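PDB 3KOG: putative pore-forming toxin from Bacteroides vulgatus ATCC 8482, which is of unknown function but may act as a pore-forming toxin. Local coordinates for residues A[19-24]-A[47-52]; A[78-83]-A[217-222]; A[109-114]-A[185-190]; A[128-133]-A[181-186]. One frame throughout, in Å; residues are numbered along the deposited sequence. Where two conformers were deposited one is given.

Interaction 1: A[19-24]-A[47-52]; sequences FIITPV and GTYEGT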
loop_
_atom_site.group_PDB
_atom_site.type_symbol
_atom_site.label_atom_id
_atom_site.label_comp_id
_atom_site.label_asym_id
_atom_site.label_seq_id
_atom_site.Cartn_x
_atom_site.Cartn_y
_atom_site.Cartn_z
ATOM N N PHE A 19 2.949 4.373 6.890
ATOM C CA PHE A 19 2.607 3.795 5.613
ATOM C C PHE A 19 3.883 3.604 4.810
ATOM O O PHE A 19 4.711 4.527 4.775
ATOM C CB PHE A 19 1.618 4.653 4.859
ATOM C CG PHE A 19 0.952 3.924 3.718
ATOM C CD1 PHE A 19 -0.164 3.143 3.949
ATOM C CD2 PHE A 19 1.444 4.032 2.454
ATOM C CE1 PHE A 19 -0.767 2.471 2.941
ATOM C CE2 PHE A 19 0.854 3.356 1.401
ATOM C CZ PHE A 19 -0.285 2.552 1.675
ATOM N N ILE A 20 4.067 2.388 4.280
ATOM C CA ILE A 20 5.251 2.027 3.479
ATOM C C ILE A 20 4.891 1.776 2.043
ATOM O O ILE A 20 4.007 0.981 1.735
ATOM C CB ILE A 20 5.963 0.826 4.096
ATOM C CG1 ILE A 20 6.410 1.186 5.536
ATOM C CG2 ILE A 20 7.184 0.391 3.256
ATOM C CD1 ILE A 20 6.876 -0.044 6.358
ATOM N N ILE A 21 5.580 2.468 1.147
ATOM C CA ILE A 21 5.471 2.254 -0.262
ATOM C C ILE A 21 6.689 1.507 -0.786
ATOM O O ILE A 21 7.861 1.922 -0.560
ATOM C CB ILE A 21 5.403 3.645 -1.023
ATOM C CG1 ILE A 21 4.108 4.405 -0.697
ATOM C CG2 ILE A 21 5.532 3.393 -2.603
ATOM C CD1 ILE A 21 4.190 5.937 -1.058
ATOM N N THR A 22 6.443 0.404 -1.462
ATOM C CA THR A 22 7.508 -0.435 -1.998
ATOM C C THR A 22 7.476 -0.461 -3.530
ATOM O O THR A 22 6.651 -1.131 -4.139
ATOM C CB THR A 22 7.431 -1.875 -1.428
ATOM O OG1 THR A 22 7.506 -1.833 0.016
ATOM C CG2 THR A 22 8.555 -2.738 -1.969
ATOM N N PRO A 23 8.415 0.256 -4.169
ATOM C CA PRO A 23 8.509 0.234 -5.624
ATOM C C PRO A 23 9.073 -1.093 -6.123
ATOM O O PRO A 23 9.953 -1.681 -5.481
ATOM C CB PRO A 23 9.497 1.386 -5.953
ATOM C CG PRO A 23 9.787 2.038 -4.698
ATOM C CD PRO A 23 9.346 1.222 -3.566
ATOM N N VAL A 24 8.484 -1.580 -7.210
ATOM C CA VAL A 24 8.938 -2.728 -7.960
ATOM C C VAL A 24 9.154 -2.224 -9.413
ATOM O O VAL A 24 8.189 -1.702 -10.015
ATOM C CB VAL A 24 7.877 -3.818 -7.969
ATOM C CG1 VAL A 24 8.364 -5.027 -8.808
ATOM C CG2 VAL A 24 7.465 -4.235 -6.527
ATOM N N GLY A 47 10.087 6.360 1.134
ATOM C CA GLY A 47 9.292 5.131 1.078
ATOM C C GLY A 47 8.530 4.814 2.355
ATOM O O GLY A 47 7.547 4.063 2.319
ATOM N N THR A 48 8.971 5.336 3.489
ATOM C CA THR A 48 8.297 5.169 4.772
ATOM C C THR A 48 7.771 6.536 5.271
ATOM O O THR A 48 8.522 7.547 5.377
ATOM C CB THR A 48 9.261 4.575 5.843
ATOM O OG1 THR A 48 9.656 3.324 5.368
ATOM C CG2 THR A 48 8.531 4.425 7.209
ATOM N N TYR A 49 6.466 6.597 5.492
ATOM C CA TYR A 49 5.742 7.845 5.775
ATOM C C TYR A 49 5.073 7.724 7.118
ATOM O O TYR A 49 4.385 6.733 7.397
ATOM C CB TYR A 49 4.739 8.161 4.666
ATOM C CG TYR A 49 5.468 8.304 3.395
ATOM C CD1 TYR A 49 5.771 7.192 2.651
ATOM C CD2 TYR A 49 5.937 9.558 2.950
ATOM C CE1 TYR A 49 6.525 7.271 1.470
ATOM C CE2 TYR A 49 6.724 9.652 1.799
ATOM C CZ TYR A 49 7.008 8.505 1.047
ATOM O OH TYR A 49 7.785 8.532 -0.063
ATOM N N GLU A 50 5.254 8.742 7.963
ATOM C CA GLU A 50 4.893 8.651 9.377
ATOM C C GLU A 50 4.067 9.901 9.736
ATOM O O GLU A 50 4.464 11.030 9.414
ATOM C CB GLU A 50 6.156 8.539 10.245
ATOM C CG GLU A 50 5.902 8.366 11.756
ATOM C CD GLU A 50 7.186 8.075 12.553
ATOM O OE1 GLU A 50 8.293 8.010 11.933
ATOM O OE2 GLU A 50 7.067 7.901 13.796
ATOM N N GLY A 51 2.913 9.695 10.369
ATOM C CA GLY A 51 2.038 10.779 10.734
ATOM C C GLY A 51 2.561 11.568 11.922
ATOM O O GLY A 51 3.650 11.262 12.477
ATOM N N THR A 52 1.771 12.543 12.327
ATOM C CA THR A 52 2.146 13.455 13.422
ATOM C C THR A 52 1.072 13.744 14.462
ATOM O O THR A 52 1.009 14.851 14.974
ATOM C CB THR A 52 2.638 14.775 12.822
ATOM O OG1 THR A 52 1.587 15.339 12.065
ATOM C CG2 THR A 52 3.902 14.551 11.937
#
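Phe19 and Tyr49 face each other as an antiparallel hydrogen-bonded pair where the small strand 48-50 runs along strand 18-27. Both belong to a DUF3869 region, a family of the transthyretin clan, consistent with the beta-sandwich packing of two sheets found here. The backbone bonds come first. Phe19 N gives to Tyr49 O and Tyr49 N returns to Phe19 O, each at 2.8 Å, and two residues on Ile21 N reaches Gly47 O, with an N-H...O angle of 164°. Gly47 O also takes a CA-H...O contact from Ile20 CA at 3.3 Å. The positive phi of Gly47, 99°, suits a glycine just where the chain enters the strand.

The side-chain contacts fall on two faces. On one, Ile20 and Thr48 run alongside each other, Ile20 CG1 3.9 Å from Thr48 OG1. On the other, Ile21 CD1 comes obliquely against Tyr49 CE1 at 3.7 Å, an apolar pair covered by Ile60 and Ile77 of the three-stranded sheet.

The hydroxyl is held separately: Tyr49 OH is hydrogen-bonded to Lys44 O and weakly to Gly47 N. With CG beside its own backbone N (chi1 -60°), the ring turns an edge to Phe19 O, 3.6 Å from Tyr49 CD1.

Interaction 2: A[78-83]-A[217-222]; sequences PALKAG and NTIVSP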
loop_
_atom_site.group_PDB
_atom_site.type_symbol
_atom_site.label_atom_id
_atom_site.label_comp_id
_atom_site.label_asym_id
_atom_site.label_seq_id
_atom_site.Cartn_x
_atom_site.Cartn_y
_atom_site.Cartn_z
ATOM N N PRO A 78 -3.085 6.663 1.819
ATOM C CA PRO A 78 -4.359 6.983 2.407
ATOM C C PRO A 78 -4.230 7.859 3.658
ATOM O O PRO A 78 -3.201 7.845 4.313
ATOM C CB PRO A 78 -4.917 5.622 2.776
ATOM C CG PRO A 78 -3.631 4.813 3.166
ATOM C CD PRO A 78 -2.605 5.299 2.185
ATOM N N ALA A 79 -5.312 8.573 3.993
ATOM C CA ALA A 79 -5.392 9.305 5.231
ATOM C C ALA A 79 -5.463 8.296 6.375
ATOM O O ALA A 79 -6.290 7.388 6.326
ATOM C CB ALA A 79 -6.651 10.200 5.226
ATOM N N LEU A 80 -4.585 8.425 7.361
ATOM C CA LEU A 80 -4.480 7.435 8.433
ATOM C C LEU A 80 -4.499 8.161 9.756
ATOM O O LEU A 80 -3.874 9.212 9.877
ATOM C CB LEU A 80 -3.203 6.601 8.336
ATOM C CG LEU A 80 -3.066 5.636 7.157
ATOM C CD1 LEU A 80 -1.750 4.882 7.361
ATOM C CD2 LEU A 80 -4.256 4.662 7.018
ATOM N N LYS A 81 -5.221 7.581 10.721
ATOM C CA LYS A 81 -5.343 8.051 12.092
ATOM C C LYS A 81 -4.231 7.394 12.937
ATOM O O LYS A 81 -3.518 6.491 12.494
ATOM C CB LYS A 81 -6.696 7.667 12.676
ATOM C CG LYS A 81 -7.943 8.081 11.853
ATOM C CD LYS A 81 -8.028 9.562 11.707
ATOM N N ALA A 82 -4.060 7.929 14.120
ATOM C CA ALA A 82 -3.088 7.442 15.082
ATOM C C ALA A 82 -3.106 5.913 15.186
ATOM O O ALA A 82 -4.177 5.257 15.288
ATOM C CB ALA A 82 -3.340 8.139 16.448
ATOM N N GLY A 83 -1.907 5.356 15.094
ATOM C CA GLY A 83 -1.692 3.908 15.176
ATOM C C GLY A 83 -1.948 3.048 13.969
ATOM O O GLY A 83 -1.609 1.884 14.001
ATOM N N ASN A 217 -4.101 -4.569 -0.817
ATOM C CA ASN A 217 -3.142 -4.260 0.244
ATOM C C ASN A 217 -3.864 -4.228 1.597
ATOM O O ASN A 217 -5.079 -4.250 1.633
ATOM C CB ASN A 217 -2.381 -2.951 -0.015
ATOM C CG ASN A 217 -3.236 -1.712 0.118
ATOM O OD1 ASN A 217 -4.224 -1.551 -0.578
ATOM N ND2 ASN A 217 -2.848 -0.818 1.025
ATOM N N THR A 218 -3.108 -4.154 2.666
ATOM C CA THR A 218 -3.678 -4.365 3.998
ATOM C C THR A 218 -3.360 -3.177 4.904
ATOM O O THR A 218 -2.217 -2.665 4.884
ATOM C CB THR A 218 -3.175 -5.648 4.570
ATOM O OG1 THR A 218 -3.490 -6.755 3.701
ATOM C CG2 THR A 218 -3.769 -5.940 5.981
ATOM N N ILE A 219 -4.405 -2.703 5.607
ATOM C CA ILE A 219 -4.286 -1.698 6.669
ATOM C C ILE A 219 -4.667 -2.307 8.049
ATOM O O ILE A 219 -5.711 -2.984 8.170
ATOM C CB ILE A 219 -5.112 -0.484 6.328
ATOM C CG1 ILE A 219 -4.520 0.233 5.081
ATOM C CG2 ILE A 219 -5.157 0.507 7.499
ATOM C CD1 ILE A 219 -5.443 1.351 4.551
ATOM N N VAL A 220 -3.814 -2.108 9.047
ATOM C CA VAL A 220 -4.032 -2.627 10.405
ATOM C C VAL A 220 -4.326 -1.403 11.306
ATOM O O VAL A 220 -3.603 -0.385 11.253
ATOM C CB VAL A 220 -2.760 -3.358 10.923
ATOM C CG1 VAL A 220 -3.001 -3.973 12.355
ATOM C CG2 VAL A 220 -2.366 -4.430 9.972
ATOM N N SER A 221 -5.340 -1.514 12.156
ATOM C CA SER A 221 -5.853 -0.368 12.920
ATOM C C SER A 221 -6.072 -0.822 14.361
ATOM O O SER A 221 -7.128 -1.382 14.658
ATOM C CB SER A 221 -7.147 0.081 12.322
ATOM O OG SER A 221 -6.998 0.448 10.963
ATOM N N PRO A 222 -5.056 -0.680 15.219
ATOM C CA PRO A 222 -5.272 -0.953 16.650
ATOM C C PRO A 222 -6.182 0.129 17.248
ATOM O O PRO A 222 -6.051 1.300 16.902
ATOM C CB PRO A 222 -3.873 -0.878 17.252
ATOM C CG PRO A 222 -2.916 -0.798 16.040
ATOM C CD PRO A 222 -3.704 -0.196 14.953
HETATM O O HOH W 1 -5.364 2.705 14.754
#
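Ile219 sends its CD1 methyl against the ring of Pro78, Ile219 CD1 to Pro78 CG at 4.1 Å, the two side chains passing in opposing senses. Its other branch, CG2, meets Leu80 CD2 at 4.3 Å. The split follows from chi1 of -67°: CG1 lies beside the backbone N and carries CD1 to Pro78, while CG2, anti to that N, is left for the leucine. One isoleucine thus spans two residues of the loop through separate methyls, in a loose, purely apolar contact.

At the far end the loop comes in with backbone instead. Gly83 O sits 3.1 Å from Pro222 CD, a close approach of a carbonyl to the proline ring. The glycine has a positive phi of 80°, which turns the chain here. No direct hydrogen bond joins the two segments; a single water does the bridging, donating to Ala82 O at 2.9 Å and to Pro222 O at 2.7 Å, and so ties together two backbone carbonyls that could not bond to each other.

The loop 78-83 links strand 69-77 of the small three-stranded sheet to strand 85-94 of the large mixed one, where 85-94 runs antiparallel to 207-225. Phe19 of strand 18-27 backs Pro78 and Leu80, and Gln84 binds both Ser221 OG and Lys81 N, so the connection is laid along strand 207-225, whose further neighbours are strands 179-198 and 126-143.

Interaction 3: A[109-114]-A[185-190]; sequences IETTKH and VDYMKT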
loop_
_atom_site.group_PDB
_atom_site.type_symbol
_atom_site.label_atom_id
_atom_site.label_comp_id
_atom_site.label_asym_id
_atom_site.label_seq_id
_atom_site.Cartn_x
_atom_site.Cartn_y
_atom_site.Cartn_z
ATOM N N ILE A 109 -13.087 -1.222 0.710
ATOM C CA ILE A 109 -12.762 -2.218 1.724
ATOM C C ILE A 109 -13.386 -3.482 1.210
ATOM O O ILE A 109 -14.595 -3.544 0.974
ATOM C CB ILE A 109 -13.320 -1.861 3.116
ATOM C CG1 ILE A 109 -12.637 -0.587 3.631
ATOM C CG2 ILE A 109 -13.165 -3.068 4.072
ATOM C CD1 ILE A 109 -13.419 0.202 4.702
ATOM N N GLU A 110 -12.579 -4.507 1.022
ATOM C CA GLU A 110 -13.137 -5.802 0.640
ATOM C C GLU A 110 -13.572 -6.634 1.857
ATOM O O GLU A 110 -14.589 -7.303 1.806
ATOM C CB GLU A 110 -12.099 -6.580 -0.132
ATOM C CG GLU A 110 -12.519 -7.933 -0.549
ATOM C CD GLU A 110 -11.453 -8.603 -1.376
ATOM O OE1 GLU A 110 -10.301 -8.741 -0.884
ATOM O OE2 GLU A 110 -11.794 -9.003 -2.500
ATOM N N THR A 111 -12.741 -6.653 2.890
ATOM C CA THR A 111 -12.994 -7.422 4.095
ATOM C C THR A 111 -12.499 -6.643 5.290
ATOM O O THR A 111 -11.473 -5.957 5.196
ATOM C CB THR A 111 -12.307 -8.808 4.031
ATOM O OG1 THR A 111 -12.798 -9.486 2.882
ATOM C CG2 THR A 111 -12.622 -9.645 5.273
ATOM N N THR A 112 -13.258 -6.665 6.389
ATOM C CA THR A 112 -12.832 -6.086 7.646
ATOM C C THR A 112 -12.780 -7.271 8.620
ATOM O O THR A 112 -13.696 -8.102 8.611
ATOM C CB THR A 112 -13.826 -5.017 8.117
ATOM O OG1 THR A 112 -13.877 -3.973 7.148
ATOM C CG2 THR A 112 -13.419 -4.388 9.441
ATOM N N LYS A 113 -11.664 -7.416 9.334
ATOM C CA LYS A 113 -11.504 -8.438 10.393
ATOM C C LYS A 113 -11.306 -7.683 11.699
ATOM O O LYS A 113 -10.632 -6.636 11.721
ATOM C CB LYS A 113 -10.275 -9.314 10.159
ATOM C CG LYS A 113 -10.222 -9.989 8.803
ATOM C CD LYS A 113 -9.258 -11.215 8.790
ATOM C CE LYS A 113 -8.042 -11.019 9.690
ATOM N NZ LYS A 113 -6.838 -11.763 9.206
ATOM N N HIS A 114 -11.869 -8.206 12.778
ATOM C CA HIS A 114 -11.822 -7.536 14.041
ATOM C C HIS A 114 -11.624 -8.575 15.137
ATOM O O HIS A 114 -12.370 -9.533 15.221
ATOM C CB HIS A 114 -13.136 -6.798 14.268
ATOM C CG HIS A 114 -13.152 -5.969 15.508
ATOM N ND1 HIS A 114 -14.285 -5.771 16.264
ATOM C CD2 HIS A 114 -12.164 -5.282 16.125
ATOM C CE1 HIS A 114 -13.997 -4.968 17.274
ATOM N NE2 HIS A 114 -12.710 -4.665 17.217
ATOM N N VAL A 185 -8.197 -5.383 10.959
ATOM C CA VAL A 185 -7.411 -5.573 9.755
ATOM C C VAL A 185 -8.351 -5.391 8.573
ATOM O O VAL A 185 -9.357 -6.098 8.456
ATOM C CB VAL A 185 -6.746 -6.960 9.721
ATOM C CG1 VAL A 185 -5.964 -7.152 8.415
ATOM C CG2 VAL A 185 -5.848 -7.139 10.959
ATOM N N ASP A 186 -8.031 -4.443 7.682
ATOM C CA ASP A 186 -8.829 -4.219 6.520
ATOM C C ASP A 186 -8.054 -4.607 5.280
ATOM O O ASP A 186 -6.960 -4.138 5.098
ATOM C CB ASP A 186 -9.238 -2.766 6.416
ATOM C CG ASP A 186 -10.274 -2.367 7.482
ATOM O OD1 ASP A 186 -9.871 -2.078 8.606
ATOM O OD2 ASP A 186 -11.477 -2.350 7.189
ATOM N N TYR A 187 -8.668 -5.425 4.434
ATOM C CA TYR A 187 -8.172 -5.724 3.118
ATOM C C TYR A 187 -8.836 -4.802 2.145
ATOM O O TYR A 187 -10.035 -4.761 2.044
ATOM C CB TYR A 187 -8.490 -7.177 2.734
ATOM C CG TYR A 187 -7.866 -8.249 3.575
ATOM C CD1 TYR A 187 -6.763 -8.010 4.356
ATOM C CD2 TYR A 187 -8.355 -9.550 3.512
ATOM C CE1 TYR A 187 -6.187 -8.996 5.085
ATOM C CE2 TYR A 187 -7.776 -10.553 4.243
ATOM C CZ TYR A 187 -6.691 -10.247 5.055
ATOM O OH TYR A 187 -6.069 -11.227 5.801
HETATM N N MSE A 188 -8.016 -4.046 1.434
HETATM C CA MSE A 188 -8.409 -3.039 0.483
HETATM C C MSE A 188 -8.248 -3.648 -0.942
HETATM O O MSE A 188 -7.242 -4.335 -1.223
HETATM C CB MSE A 188 -7.451 -1.835 0.606
HETATM C CG MSE A 188 -7.248 -1.258 2.034
HETATM SE SE MSE A 188 -8.943 -0.750 2.794
HETATM C CE MSE A 188 -9.573 0.434 1.425
ATOM N N LYS A 189 -9.272 -3.468 -1.771
ATOM C CA LYS A 189 -9.273 -3.874 -3.180
ATOM C C LYS A 189 -9.343 -2.609 -4.011
ATOM O O LYS A 189 -10.273 -1.834 -3.869
ATOM C CB LYS A 189 -10.472 -4.756 -3.505
ATOM C CG LYS A 189 -10.485 -5.180 -4.997
ATOM C CD LYS A 189 -11.583 -6.152 -5.311
ATOM C CE LYS A 189 -12.842 -5.466 -5.726
ATOM N NZ LYS A 189 -13.735 -6.440 -6.453
ATOM N N THR A 190 -8.319 -2.356 -4.819
ATOM C CA THR A 190 -8.242 -1.160 -5.606
ATOM C C THR A 190 -8.395 -1.604 -7.095
ATOM O O THR A 190 -7.655 -2.457 -7.553
ATOM C CB THR A 190 -6.943 -0.413 -5.372
ATOM O OG1 THR A 190 -6.816 0.044 -4.007
ATOM C CG2 THR A 190 -6.804 0.777 -6.313
#
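Thr112 and Asp186 stand next to each other, and the aspartate can be followed outward. Its CB is 4.1 Å from Thr111 O. CG, set beside the backbone N by a chi1 of -71°, leans toward the neighbouring strand and brings OD2 to Thr112 OG1, which donates to it at 2.9 Å. The hydroxyl arrives above the carboxylate, 37° out of its plane. OD2 also lies 3.6 Å from Ile109 CG2. A bound diol, probably from the crystallisation liquor, comes within about 3 Å of this side chain.

Strands 98-120 and 179-198 are antiparallel here, with a classic beta bulge: Glu110 and Thr111 both face Tyr187, whose O accepts a firm bond from Glu110 N at 2.8 Å and a weak one from Thr111 N. Past the bulge, Tyr187 N binds Thr111 O, and Lys113 and Val185 exchange backbone bonds in both directions.

Before the bulge, on the face of Asp186, Ile109 CG1 crosses the selenium of selenomethionine Met188 at 3.8 Å. On the opposite face Thr111 CB lies obliquely to the Tyr187 ring, and Tyr187 OH is hydrogen-bonded to Thr133 O. Glu110 leads its carboxylate to a salt bridge with Lys135, while Glu110 OE2 passes Lys189 CD at 4.0 Å.

Interaction 4: A[128-133]-A[181-186]; sequences ITVTYT and FSVFVD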
loop_
_atom_site.group_PDB
_atom_site.type_symbol
_atom_site.label_atom_id
_atom_site.label_comp_id
_atom_site.label_asym_id
_atom_site.label_seq_id
_atom_site.Cartn_x
_atom_site.Cartn_y
_atom_site.Cartn_z
ATOM N N ILE A 128 1.670 -4.901 23.187
ATOM C CA ILE A 128 1.150 -6.233 22.926
ATOM C C ILE A 128 1.676 -6.661 21.558
ATOM O O ILE A 128 2.180 -5.837 20.783
ATOM C CB ILE A 128 -0.431 -6.281 23.059
ATOM C CG1 ILE A 128 -0.943 -7.706 23.298
ATOM C CG2 ILE A 128 -1.147 -5.695 21.856
ATOM C CD1 ILE A 128 -2.414 -7.779 23.766
ATOM N N THR A 129 1.642 -7.973 21.309
ATOM C CA THR A 129 2.030 -8.532 20.028
ATOM C C THR A 129 0.782 -8.778 19.221
ATOM O O THR A 129 -0.222 -9.337 19.723
ATOM C CB THR A 129 2.826 -9.863 20.155
ATOM O OG1 THR A 129 4.152 -9.573 20.607
ATOM C CG2 THR A 129 2.903 -10.619 18.795
ATOM N N VAL A 130 0.874 -8.354 17.969
ATOM C CA VAL A 130 -0.176 -8.497 16.992
ATOM C C VAL A 130 0.412 -9.192 15.774
ATOM O O VAL A 130 1.263 -8.641 15.076
ATOM C CB VAL A 130 -0.734 -7.115 16.607
ATOM C CG1 VAL A 130 -1.816 -7.244 15.524
ATOM C CG2 VAL A 130 -1.265 -6.426 17.880
ATOM N N THR A 131 -0.027 -10.422 15.558
ATOM C CA THR A 131 0.313 -11.117 14.335
ATOM C C THR A 131 -0.887 -11.102 13.396
ATOM O O THR A 131 -2.011 -11.424 13.788
ATOM C CB THR A 131 0.825 -12.534 14.605
ATOM O OG1 THR A 131 1.861 -12.465 15.590
ATOM C CG2 THR A 131 1.391 -13.130 13.323
ATOM N N TYR A 132 -0.631 -10.693 12.155
ATOM C CA TYR A 132 -1.692 -10.411 11.178
ATOM C C TYR A 132 -1.317 -11.060 9.838
ATOM O O TYR A 132 -0.117 -11.236 9.555
ATOM C CB TYR A 132 -1.995 -8.859 11.127
ATOM C CG TYR A 132 -1.149 -7.941 10.199
ATOM C CD1 TYR A 132 -1.539 -7.725 8.893
ATOM C CD2 TYR A 132 -0.026 -7.235 10.652
ATOM C CE1 TYR A 132 -0.809 -6.911 8.018
ATOM C CE2 TYR A 132 0.724 -6.373 9.766
ATOM C CZ TYR A 132 0.323 -6.224 8.447
ATOM O OH TYR A 132 0.993 -5.420 7.486
ATOM N N THR A 133 -2.331 -11.473 9.057
ATOM C CA THR A 133 -2.142 -11.861 7.653
ATOM C C THR A 133 -2.239 -10.682 6.647
ATOM O O THR A 133 -3.318 -10.168 6.387
ATOM C CB THR A 133 -3.166 -12.914 7.189
ATOM O OG1 THR A 133 -3.289 -13.953 8.161
ATOM C CG2 THR A 133 -2.708 -13.503 5.874
ATOM N N PHE A 181 -9.404 -2.426 24.194
ATOM C CA PHE A 181 -8.465 -2.593 23.097
ATOM C C PHE A 181 -8.871 -3.715 22.177
ATOM O O PHE A 181 -9.269 -4.791 22.633
ATOM C CB PHE A 181 -7.060 -2.850 23.668
ATOM C CG PHE A 181 -6.009 -3.160 22.615
ATOM C CD1 PHE A 181 -5.316 -2.140 21.991
ATOM C CD2 PHE A 181 -5.756 -4.471 22.221
ATOM C CE1 PHE A 181 -4.383 -2.432 20.958
ATOM C CE2 PHE A 181 -4.809 -4.770 21.246
ATOM C CZ PHE A 181 -4.128 -3.738 20.603
ATOM N N SER A 182 -8.686 -3.500 20.882
ATOM C CA SER A 182 -8.914 -4.475 19.854
ATOM C C SER A 182 -8.140 -4.100 18.598
ATOM O O SER A 182 -7.563 -3.012 18.503
ATOM C CB SER A 182 -10.413 -4.610 19.529
ATOM O OG SER A 182 -10.939 -3.406 18.991
ATOM N N VAL A 183 -8.135 -5.006 17.632
ATOM C CA VAL A 183 -7.437 -4.708 16.382
ATOM C C VAL A 183 -8.357 -4.979 15.195
ATOM O O VAL A 183 -8.938 -6.022 15.102
ATOM C CB VAL A 183 -6.144 -5.536 16.269
ATOM C CG1 VAL A 183 -5.389 -5.185 14.971
ATOM C CG2 VAL A 183 -5.250 -5.290 17.490
ATOM N N PHE A 184 -8.418 -4.032 14.267
ATOM C CA PHE A 184 -8.986 -4.250 12.935
ATOM C C PHE A 184 -7.901 -4.496 11.893
ATOM O O PHE A 184 -6.823 -3.922 11.954
ATOM C CB PHE A 184 -9.846 -3.067 12.469
ATOM C CG PHE A 184 -11.111 -2.873 13.229
ATOM C CD1 PHE A 184 -11.128 -2.153 14.424
ATOM C CD2 PHE A 184 -12.299 -3.325 12.706
ATOM C CE1 PHE A 184 -12.354 -1.949 15.120
ATOM C CE2 PHE A 184 -13.492 -3.155 13.397
ATOM C CZ PHE A 184 -13.497 -2.452 14.604
ATOM N N VAL A 185 -8.197 -5.383 10.959
ATOM C CA VAL A 185 -7.411 -5.573 9.755
ATOM C C VAL A 185 -8.351 -5.391 8.573
ATOM O O VAL A 185 -9.357 -6.098 8.456
ATOM C CB VAL A 185 -6.746 -6.960 9.721
ATOM C CG1 VAL A 185 -5.964 -7.152 8.415
ATOM C CG2 VAL A 185 -5.848 -7.139 10.959
ATOM N N ASP A 186 -8.031 -4.443 7.682
ATOM C CA ASP A 186 -8.829 -4.219 6.520
ATOM C C ASP A 186 -8.054 -4.607 5.280
ATOM O O ASP A 186 -6.960 -4.138 5.098
ATOM C CB ASP A 186 -9.238 -2.766 6.416
ATOM C CG ASP A 186 -10.274 -2.367 7.482
ATOM O OD1 ASP A 186 -9.871 -2.078 8.606
ATOM O OD2 ASP A 186 -11.477 -2.350 7.189
#
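Ile128 drives its CG2 methyl at the far end of the Phe181 ring, touching CZ and CE2, each at 3.8 Å, with the two side chains set at a slant to one another. The methyl meets the ring neither squarely over its face nor at its edge.

Next along, Val130 and Val183 reach straight at each other, tip to tip. Their methyls pair in two matched contacts, Val130 CG1 on Val183 CG1 and Val130 CG2 on Val183 CG2, both at 4.2 Å. The match has two causes: in both valines CG1 is anti to the backbone N, and the two strands run the same way, which puts CG1 toward the C-terminal side in each.

The strands are not bonded to each other: their axes come within 8.8 Å and run in the same general direction, 20° from parallel. From Ile128 and Phe181, whose CA atoms are 10.3 Å apart, they draw together to 7.6 Å between the CA atoms of Tyr132 and Val185. This is face-to-face packing of strands 126-143 and 179-198, in which Ile128, Val130 and Tyr132 point toward the other strand and are met by Phe181, Val183 and Val185. Strand 207-225 pairs antiparallel with both, so the curled sheet folds these two over one another. Strand 162-175 flanks 126-143 on its other side, Val173 touching Val130.

At the last pair, Tyr132 offers its CB to Val185 CG2 at 4.2 Å, while Val185 CG1 lies obliquely to the ring. A chi1 of 86° swings that ring toward strand 207-225, where it packs on Val220 and Thr218.

In the fold
Interaction 1 is the buried contact of the set and interaction 3 the surface one; interactions 2 and 4 are partly buried. All four reach the mixed sheet. Interactions 1 and 3 both join antiparallel strands with backbone hydrogen bonds, but interaction 3 adds a bulge and a threonine-aspartate hydrogen bond at the surface. Interactions 2 and 4 have no direct hydrogen bond: one is methyls plus a bridging water, the other methyls and rings alone. Interactions 1 and 2 touch through the side chain of Phe19. Interactions 3 and 4 share Val185 and Asp186 on strand 179-198, and strand 207-225 links both to interaction 2, as where Ile219 O meets Asp186 N.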